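Local coordinates for lipopolysaccharide biosynthesis protein wbpB (Thermus thermophilus, PDB 3O9Z) that probably acts as an NAD-dependent sugar dehydrogenase in the biosynthesis of 2,3-diacetamido-2,3-dideoxy-D-mannuronic acid, a lipopolysaccharide component, at residues 32-37 / 86-91. Residues are numbered along the deposited sequence; the frame is centred on the assembly and turned at random. Where two conformers were deposited one is given.
Sequences ASLDPA and YPQIRM. With NAD (nicotinamide-adenine-dinucleotide), chain E.
L34 and Q88 meet at the N1A edge of the NAD adenine, CD2 of L34 3.8 Å from NE2 of Q88, the methyl shifted to the face that P36 covers and the amide nitrogen toward the other. P36 meets its face with the CD-CG edge, the ring tilted away from the base, CD 3.3 Å from C4A of NAD. CD2 of L34 reaches N1A of NAD at 3.6 Å. Q88 comes from the helix with its chain extended beyond CG, bringing NE2 to 3.1 Å from N1A of NAD but well out of the ring plane. That amide is gripped elsewhere: NE2 donates to E57 of the second subunit, and OE1 is hydrogen-bonded to T9 and S80, which should fix its rotation.

Past the strand end, D35 turns away from the helix. Its carboxylate, with CG anti to the backbone N (chi1 -162°), takes both ribose hydroxyls of NAD, O2B on OD1 at 2.6 Å and O3B on OD2 at 2.8 Å. OD1 also accepts from A37 N at 2.8 Å, closing an Asx turn, while OD2 is bonded to A12 N. Putting an alanine here would probably leave both hydroxyls without their acceptors and the turn unpinned. An acidic residue just past the end of the second strand, holding the adenosine ribose, is the classic signature of an NAD-binding Rossmann fold.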
ATOM      1  N   ALA A  32       1.078  20.801  -9.030  1.00 15.82           N
ATOM      2  CA  ALA A  32       1.624  19.611  -8.401  1.00 14.60           C
ATOM      3  C   ALA A  32       0.442  18.830  -7.859  1.00 15.58           C
ATOM      4  O   ALA A  32      -0.611  19.392  -7.521  1.00 15.90           O
ATOM      5  CB  ALA A  32       2.576  19.933  -7.286  1.00 15.76           C
ATOM      6  N   SER A  33       0.609  17.518  -7.829  1.00 13.18           N
ATOM      7  CA  SER A  33      -0.385  16.636  -7.186  1.00 12.51           C
ATOM      8  C   SER A  33       0.275  15.658  -6.258  1.00 12.33           C
ATOM      9  O   SER A  33       1.473  15.372  -6.378  1.00 13.70           O
ATOM     10  CB  SER A  33      -1.126  15.816  -8.256  1.00 13.77           C
ATOM     11  OG  SER A  33      -1.673  16.530  -9.336  1.00 14.80           O
ATOM     12  N   LEU A  34      -0.543  15.106  -5.356  1.00 10.53           N
ATOM     13  CA  LEU A  34      -0.139  14.127  -4.367  1.00 10.17           C
ATOM     14  C   LEU A  34      -1.121  12.962  -4.450  1.00 12.52           C
ATOM     15  O   LEU A  34      -2.338  13.168  -4.336  1.00 13.42           O
ATOM     16  CB  LEU A  34      -0.239  14.690  -2.926  1.00 11.84           C
ATOM     17  CG  LEU A  34      -0.070  13.713  -1.777  1.00 12.22           C
ATOM     18  CD1 LEU A  34       1.298  13.021  -1.756  1.00 14.07           C
ATOM     19  CD2 LEU A  34      -0.334  14.458  -0.435  1.00 13.20           C
ATOM     20  N   ASP A  35      -0.590  11.736  -4.535  1.00 12.43           N
ATOM     21  CA  ASP A  35      -1.422  10.533  -4.269  1.00 11.46           C
ATOM     22  C   ASP A  35      -0.427   9.413  -4.013  1.00 11.68           C
ATOM     23  O   ASP A  35       0.506   9.252  -4.813  1.00 12.50           O
ATOM     24  CB  ASP A  35      -2.297  10.150  -5.482  1.00 11.28           C
ATOM     25  CG  ASP A  35      -3.454   9.229  -5.129  1.00 10.86           C
ATOM     26  OD1 ASP A  35      -3.163   8.238  -4.455  1.00 12.34           O
ATOM     27  OD2 ASP A  35      -4.593   9.562  -5.483  1.00 12.35           O
ATOM     28  N   PRO A  36      -0.580   8.664  -2.920  1.00 12.34           N
ATOM     29  CA  PRO A  36       0.286   7.512  -2.644  1.00 13.24           C
ATOM     30  C   PRO A  36       0.137   6.451  -3.735  1.00 14.82           C
ATOM     31  O   PRO A  36       1.106   5.675  -3.897  1.00 16.80           O
ATOM     32  CB  PRO A  36      -0.201   6.980  -1.299  1.00 15.93           C
ATOM     33  CG  PRO A  36      -0.949   8.236  -0.677  1.00 21.91           C
ATOM     34  CD  PRO A  36      -1.588   8.913  -1.864  1.00 13.83           C
ATOM     35  N   ALA A  37      -0.981   6.452  -4.454  1.00 14.73           N
ATOM     36  CA  ALA A  37      -1.139   5.562  -5.612  1.00 16.30           C
ATOM     37  C   ALA A  37      -0.722   6.245  -6.875  1.00 15.41           C
ATOM     38  O   ALA A  37      -0.923   7.449  -7.080  1.00 16.44           O
ATOM     39  CB  ALA A  37      -2.571   5.105  -5.725  1.00 15.82           C
ATOM     40  N   TYR A  86      -9.257  17.083   7.014  1.00 12.70           N
ATOM     41  CA  TYR A  86      -8.828  18.018   8.091  1.00 12.70           C
ATOM     42  C   TYR A  86      -7.288  18.220   8.035  1.00 13.45           C
ATOM     43  O   TYR A  86      -6.876  19.402   7.952  1.00 14.44           O
ATOM     44  CB  TYR A  86      -9.292  17.499   9.460  1.00 14.10           C
ATOM     45  CG  TYR A  86      -8.701  18.301  10.608  1.00 14.35           C
ATOM     46  CD1 TYR A  86      -9.104  19.611  10.788  1.00 15.54           C
ATOM     47  CD2 TYR A  86      -7.834  17.713  11.506  1.00 16.38           C
ATOM     48  CE1 TYR A  86      -8.587  20.359  11.847  1.00 16.47           C
ATOM     49  CE2 TYR A  86      -7.305  18.455  12.587  1.00 17.06           C
ATOM     50  CZ  TYR A  86      -7.753  19.754  12.731  1.00 16.73           C
ATOM     51  OH  TYR A  86      -7.284  20.519  13.808  1.00 20.53           O
ATOM     52  N   PRO A  87      -6.477  17.126   8.122  1.00 13.63           N
ATOM     53  CA  PRO A  87      -5.021  17.402   8.188  1.00 14.13           C
ATOM     54  C   PRO A  87      -4.472  17.963   6.895  1.00 14.22           C
ATOM     55  O   PRO A  87      -3.397  18.606   6.944  1.00 14.39           O
ATOM     56  CB  PRO A  87      -4.399  16.078   8.615  1.00 17.13           C
ATOM     57  CG  PRO A  87      -5.437  15.046   8.109  1.00 15.09           C
ATOM     58  CD  PRO A  87      -6.774  15.720   8.443  1.00 14.17           C
ATOM     59  N   GLN A  88      -5.088  17.689   5.735  1.00 13.63           N
ATOM     60  CA  GLN A  88      -4.669  18.283   4.478  1.00 11.68           C
ATOM     61  C   GLN A  88      -5.041  19.750   4.323  1.00 14.55           C
ATOM     62  O   GLN A  88      -4.336  20.538   3.708  1.00 15.57           O
ATOM     63  CB  GLN A  88      -5.049  17.471   3.206  1.00 12.44           C
ATOM     64  CG  GLN A  88      -4.368  16.116   3.225  1.00 13.89           C
ATOM     65  CD  GLN A  88      -4.558  15.337   1.957  1.00 12.43           C
ATOM     66  OE1 GLN A  88      -5.539  15.486   1.237  1.00 13.55           O
ATOM     67  NE2 GLN A  88      -3.534  14.534   1.663  1.00 14.89           N
ATOM     68  N   ILE A  89      -6.196  20.105   4.903  1.00 14.65           N
ATOM     69  CA  ILE A  89      -6.535  21.517   5.037  1.00 16.26           C
ATOM     70  C   ILE A  89      -5.554  22.175   6.038  1.00 11.59           C
ATOM     71  O   ILE A  89      -5.066  23.251   5.693  1.00 16.42           O
ATOM     72  CB  ILE A  89      -7.966  21.650   5.565  1.00 12.77           C
ATOM     73  CG1 ILE A  89      -9.011  21.207   4.517  1.00 14.77           C
ATOM     74  CG2 ILE A  89      -8.198  23.113   5.993  1.00 17.67           C
ATOM     75  CD1 ILE A  89     -10.353  20.806   5.193  1.00 13.98           C
ATOM     76  N   ARG A  90      -5.129  21.506   7.106  1.00 15.87           N
ATOM     77  CA  ARG A  90      -4.118  22.125   8.014  1.00 12.78           C
ATOM     78  C   ARG A  90      -2.829  22.323   7.189  1.00 16.30           C
ATOM     79  O   ARG A  90      -2.115  23.322   7.374  1.00 16.68           O
ATOM     80  CB  ARG A  90      -3.817  21.204   9.188  1.00 16.10           C
ATOM     81  CG  ARG A  90      -5.005  21.081  10.145  1.00 22.19           C
ATOM     82  CD  ARG A  90      -5.032  22.109  11.216  1.00 30.48           C
ATOM     83  NE  ARG A  90      -3.796  22.148  12.001  1.00 21.63           N
ATOM     84  CZ  ARG A  90      -3.623  21.583  13.196  1.00 24.29           C
ATOM     85  NH1 ARG A  90      -2.459  21.726  13.818  1.00 21.91           N
ATOM     86  NH2 ARG A  90      -4.578  20.909  13.832  1.00 23.50           N
ATOM     87  N   MET A  91      -2.481  21.401   6.288  1.00 14.93           N
ATOM     88  CA  MET A  91      -1.269  21.540   5.481  0.50 16.91           C
ATOM     89  C   MET A  91      -1.406  22.743   4.549  1.00 15.11           C
ATOM     90  O   MET A  91      -0.459  23.560   4.426  1.00 18.37           O
ATOM     91  CB  MET A  91      -1.065  20.251   4.670  0.50 16.10           C
ATOM     92  CG  MET A  91       0.048  20.309   3.595  0.50 10.72           C
ATOM     93  SD  MET A  91       0.486  18.622   2.940  0.50 14.07           S
ATOM     94  CE  MET A  91      -1.007  18.065   2.099  0.50 14.27           C
TER
HETATM   95  PA  NAD E 311     -11.272   7.044  -4.299  1.00 11.84           P
HETATM   96  O1A NAD E 311     -11.632   6.726  -5.701  1.00 11.46           O
HETATM   97  O2A NAD E 311     -11.059   5.952  -3.238  1.00 12.36           O
HETATM   98  O5B NAD E 311      -9.961   7.901  -4.500  1.00 12.69           O
HETATM   99  C5B NAD E 311      -9.324   8.288  -3.314  1.00 15.17           C
HETATM  100  C4B NAD E 311      -7.873   8.700  -3.664  1.00 12.36           C
HETATM  101  O4B NAD E 311      -7.213   9.291  -2.514  1.00 11.61           O
HETATM  102  C3B NAD E 311      -7.060   7.416  -3.988  1.00 10.34           C
HETATM  103  O3B NAD E 311      -6.438   7.501  -5.287  1.00 12.53           O
HETATM  104  C2B NAD E 311      -6.056   7.287  -2.830  1.00 11.97           C
HETATM  105  O2B NAD E 311      -4.802   6.684  -3.184  1.00 13.43           O
HETATM  106  C1B NAD E 311      -5.865   8.805  -2.542  1.00 11.39           C
HETATM  107  N9A NAD E 311      -5.254   9.007  -1.203  1.00 11.89           N
HETATM  108  C8A NAD E 311      -5.150   8.246  -0.079  1.00 11.69           C
HETATM  109  N7A NAD E 311      -4.444   8.876   0.857  1.00 13.80           N
HETATM  110  C5A NAD E 311      -3.991  10.050   0.309  1.00 10.43           C
HETATM  111  C6A NAD E 311      -3.172  11.147   0.775  1.00 10.47           C
HETATM  112  N6A NAD E 311      -2.610  11.106   2.022  1.00 14.66           N
HETATM  113  N1A NAD E 311      -3.035  12.111  -0.128  1.00 11.88           N
HETATM  114  C2A NAD E 311      -3.528  12.227  -1.354  1.00 11.41           C
HETATM  115  N3A NAD E 311      -4.276  11.195  -1.823  1.00 13.38           N
HETATM  116  C4A NAD E 311      -4.510  10.176  -0.990  1.00 12.47           C
HETATM  117  O3  NAD E 311     -12.372   8.044  -3.707  1.00 10.71           O
HETATM  118  PN  NAD E 311     -13.235   9.162  -4.375  1.00 12.08           P
HETATM  119  O1N NAD E 311     -14.623   8.596  -4.671  1.00 12.81           O
HETATM  120  O2N NAD E 311     -12.466   9.823  -5.486  1.00 13.82           O
HETATM  121  O5D NAD E 311     -13.536  10.152  -3.158  1.00 10.75           O
HETATM  122  C5D NAD E 311     -12.540  11.127  -2.974  1.00 11.51           C
HETATM  123  C4D NAD E 311     -13.195  12.246  -2.145  1.00 10.98           C
HETATM  124  O4D NAD E 311     -14.160  12.859  -3.028  1.00 12.18           O
HETATM  125  C3D NAD E 311     -13.934  11.806  -0.873  1.00 12.28           C
HETATM  126  O3D NAD E 311     -13.833  12.928   0.060  1.00 12.88           O
HETATM  127  C2D NAD E 311     -15.387  11.749  -1.372  1.00 12.04           C
HETATM  128  O2D NAD E 311     -16.325  12.005  -0.339  1.00 13.63           O
HETATM  129  C1D NAD E 311     -15.488  12.812  -2.474  1.00 13.46           C
HETATM  130  N1N NAD E 311     -16.508  12.511  -3.477  1.00 12.41           N
HETATM  131  C2N NAD E 311     -17.369  13.445  -3.822  1.00 13.84           C
HETATM  132  C3N NAD E 311     -18.362  13.286  -4.767  1.00 15.37           C
HETATM  133  C7N NAD E 311     -19.276  14.426  -4.965  1.00 18.35           C
HETATM  134  O7N NAD E 311     -18.943  15.597  -4.681  1.00 19.80           O
HETATM  135  N7N NAD E 311     -20.407  14.114  -5.586  1.00 18.69           N
HETATM  136  C4N NAD E 311     -18.433  12.045  -5.414  1.00 18.08           C
HETATM  137  C5N NAD E 311     -17.453  11.106  -5.090  1.00 16.09           C
HETATM  138  C6N NAD E 311     -16.472  11.339  -4.129  1.00 13.61           C